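Local structure of putative platelet activating factor (Streptococcus pneumoniae, 2HSJ) at residues S131-N136 and D177-Q182. The protein is of uncharacterised function but is probably an ester-cleaving hydrolase of the GDSL-like lipase/acylhydrolase family, with an SGNH fold. Sequence-based numbering, arbitrary orientation.
Sequences SILPVN and DCLTDQ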
ATOM      1  N   SER D 131     -13.301   5.785  24.959  1.00 11.13           N
ATOM      2  CA  SER D 131     -13.654   6.619  26.093  1.00 11.98           C
ATOM      3  C   SER D 131     -13.128   8.040  25.861  1.00 10.97           C
ATOM      4  O   SER D 131     -11.995   8.213  25.411  1.00 12.25           O
ATOM      5  CB  SER D 131     -13.007   6.031  27.346  1.00 12.68           C
ATOM      6  OG  SER D 131     -11.606   6.016  27.200  1.00 14.46           O
ATOM      7  N   ILE D 132     -13.920   9.052  26.210  1.00 11.22           N
ATOM      8  CA  ILE D 132     -13.392  10.412  26.314  1.00 11.60           C
ATOM      9  C   ILE D 132     -12.233  10.414  27.317  1.00 11.22           C
ATOM     10  O   ILE D 132     -12.299   9.804  28.381  1.00 11.41           O
ATOM     11  CB  ILE D 132     -14.508  11.381  26.760  1.00 10.65           C
ATOM     12  CG1 ILE D 132     -15.664  11.361  25.748  1.00 12.41           C
ATOM     13  CG2 ILE D 132     -13.951  12.782  27.031  1.00 12.27           C
ATOM     14  CD1 ILE D 132     -16.953  12.047  26.239  1.00 12.36           C
ATOM     15  N   LEU D 133     -11.154  11.119  26.974  1.00 11.61           N
ATOM     16  CA  LEU D 133      -9.959  11.063  27.805  1.00 11.13           C
ATOM     17  C   LEU D 133     -10.101  11.936  29.058  1.00 11.27           C
ATOM     18  O   LEU D 133     -10.888  12.888  29.064  1.00 10.43           O
ATOM     19  CB  LEU D 133      -8.733  11.499  27.002  1.00 11.45           C
ATOM     20  CG  LEU D 133      -8.547  10.874  25.622  1.00 13.63           C
ATOM     21  CD1 LEU D 133      -7.197  11.290  25.037  1.00 14.33           C
ATOM     22  CD2 LEU D 133      -8.628   9.388  25.721  1.00 14.11           C
ATOM     23  N   PRO D 134      -9.318  11.648  30.119  1.00 11.18           N
ATOM     24  CA  PRO D 134      -9.340  12.494  31.331  1.00 11.67           C
ATOM     25  C   PRO D 134      -8.692  13.854  31.065  1.00 11.06           C
ATOM     26  O   PRO D 134      -7.936  14.021  30.089  1.00 11.93           O
ATOM     27  CB  PRO D 134      -8.498  11.713  32.350  1.00 12.05           C
ATOM     28  CG  PRO D 134      -7.587  10.855  31.478  1.00 11.99           C
ATOM     29  CD  PRO D 134      -8.330  10.552  30.203  1.00 12.05           C
ATOM     30  N   VAL D 135      -9.000  14.799  31.941  1.00 11.14           N
ATOM     31  CA  VAL D 135      -8.343  16.082  31.983  1.00 10.76           C
ATOM     32  C   VAL D 135      -7.532  16.173  33.266  1.00 11.10           C
ATOM     33  O   VAL D 135      -7.700  15.365  34.193  1.00 11.32           O
ATOM     34  CB  VAL D 135      -9.365  17.234  31.909  1.00 11.15           C
ATOM     35  CG1 VAL D 135     -10.048  17.211  30.560  1.00 10.86           C
ATOM     36  CG2 VAL D 135     -10.385  17.164  33.072  1.00 11.46           C
ATOM     37  N   ASN D 136      -6.660  17.174  33.323  1.00 10.99           N
ATOM     38  CA  ASN D 136      -5.924  17.465  34.545  1.00 12.96           C
ATOM     39  C   ASN D 136      -6.567  18.670  35.193  1.00 13.82           C
ATOM     40  O   ASN D 136      -6.699  19.727  34.570  1.00 13.84           O
ATOM     41  CB  ASN D 136      -4.435  17.665  34.258  1.00 12.62           C
ATOM     42  CG  ASN D 136      -3.610  17.741  35.536  1.00 13.78           C
ATOM     43  OD1 ASN D 136      -3.770  18.664  36.317  1.00 15.85           O
ATOM     44  ND2 ASN D 136      -2.740  16.750  35.760  1.00 13.57           N
ATOM     45  N   ASP D 177      -8.598   5.146  31.868  1.00 15.25           N
ATOM     46  CA  ASP D 177      -7.813   4.769  33.042  1.00 16.89           C
ATOM     47  C   ASP D 177      -6.313   4.673  32.731  1.00 17.17           C
ATOM     48  O   ASP D 177      -5.471   4.919  33.615  1.00 18.41           O
ATOM     49  CB  ASP D 177      -8.337   3.467  33.648  1.00 17.52           C
ATOM     50  CG  ASP D 177      -9.731   3.617  34.284  1.00 20.84           C
ATOM     51  OD1 ASP D 177     -10.102   4.729  34.721  1.00 21.01           O
ATOM     52  OD2 ASP D 177     -10.450   2.594  34.392  1.00 25.45           O
ATOM     53  N   CYS D 178      -5.977   4.355  31.480  1.00 16.47           N
ATOM     54  CA  CYS D 178      -4.569   4.278  31.051  1.00 17.18           C
ATOM     55  C   CYS D 178      -3.833   5.605  31.100  1.00 16.03           C
ATOM     56  O   CYS D 178      -2.603   5.630  31.160  1.00 16.18           O
ATOM     57  CB  CYS D 178      -4.439   3.706  29.642  1.00 17.03           C
ATOM     58  SG  CYS D 178      -4.913   1.946  29.570  1.00 23.21           S
ATOM     59  N   LEU D 179      -4.583   6.702  31.055  1.00 14.39           N
ATOM     60  CA  LEU D 179      -3.987   8.032  30.972  1.00 14.81           C
ATOM     61  C   LEU D 179      -4.041   8.771  32.303  1.00 14.85           C
ATOM     62  O   LEU D 179      -3.492   9.860  32.422  1.00 13.22           O
ATOM     63  CB  LEU D 179      -4.639   8.880  29.862  1.00 15.27           C
ATOM     64  CG  LEU D 179      -4.515   8.301  28.455  1.00 16.42           C
ATOM     65  CD1 LEU D 179      -5.146   9.281  27.479  1.00 18.29           C
ATOM     66  CD2 LEU D 179      -3.069   7.993  28.114  1.00 19.26           C
ATOM     67  N   THR D 180      -4.687   8.167  33.299  1.00 15.61           N
ATOM     68  CA  THR D 180      -4.814   8.836  34.608  1.00 16.66           C
ATOM     69  C   THR D 180      -3.635   8.570  35.524  1.00 16.27           C
ATOM     70  O   THR D 180      -2.972   7.528  35.429  1.00 17.05           O
ATOM     71  CB  THR D 180      -6.104   8.429  35.356  1.00 16.61           C
ATOM     72  OG1 THR D 180      -6.138   7.004  35.509  1.00 19.87           O
ATOM     73  CG2 THR D 180      -7.334   8.887  34.586  1.00 18.00           C
ATOM     74  N   ASP D 181      -3.377   9.508  36.423  1.00 15.97           N
ATOM     75  CA  ASP D 181      -2.443   9.255  37.517  1.00 15.90           C
ATOM     76  C   ASP D 181      -3.243   8.622  38.666  1.00 16.63           C
ATOM     77  O   ASP D 181      -4.420   8.281  38.503  1.00 16.84           O
ATOM     78  CB  ASP D 181      -1.708  10.549  37.925  1.00 15.90           C
ATOM     79  CG  ASP D 181      -2.641  11.618  38.461  1.00 14.88           C
ATOM     80  OD1 ASP D 181      -3.795  11.296  38.783  1.00 13.97           O
ATOM     81  OD2 ASP D 181      -2.199  12.782  38.572  1.00 17.76           O
ATOM     82  N   GLN D 182      -2.624   8.452  39.823  1.00 17.58           N
ATOM     83  CA  GLN D 182      -3.311   7.785  40.921  1.00 17.76           C
ATOM     84  C   GLN D 182      -4.409   8.634  41.576  1.00 18.04           C
ATOM     85  O   GLN D 182      -5.190   8.115  42.372  1.00 18.44           O
ATOM     86  CB  GLN D 182      -2.296   7.297  41.964  1.00 18.36           C
ATOM     87  CG  GLN D 182      -1.144   6.488  41.343  1.00 18.85           C
ATOM     88  CD  GLN D 182      -1.624   5.346  40.471  1.00 21.51           C
ATOM     89  OE1 GLN D 182      -1.237   5.240  39.297  1.00 21.21           O
ATOM     90  NE2 GLN D 182      -2.483   4.489  41.033  1.00 20.62           N
TER
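In this SGNH-hydrolase fold the loop after strand 126-130 meets the short helix 176-179 and the turn after it, which follow the neighbouring parallel strand 170-173; Leu133 and Pro134 pack on Leu179 of that helix and on Thr180, which comes next. The leucines touch through their branches: CD1 of Leu179 sits against both methyls of Leu133, 3.8 Å from CD1 and 3.9 Å from CD2. The Pro134 ring lies at about a right angle to the side chains of Leu179 and Thr180, its carbon CG reaching CB of Leu179 at 3.9 Å and methyl CG2 of Thr180 at 3.7 Å. In Thr180 that methyl is anti to the carbonyl carbon, while OG1 (chi1 56°) turns back to the helix and bonds Asp177 O at 2.9 Å. This bond meets the carbonyl at 117° and is tilted 31° from its plane; the backbone bond from Thr180 N to the same oxygen is weak. Outside the two segments, Leu197 and Val175 also touch Leu133, and Ala204 of helix 199-209 touches Leu179. The two segments thus meet through carbon alone, with Thr180 two-sided: its hydroxyl satisfied within its own turn, which helps fix the side chain's rotation, and its methyl given to the proline ring.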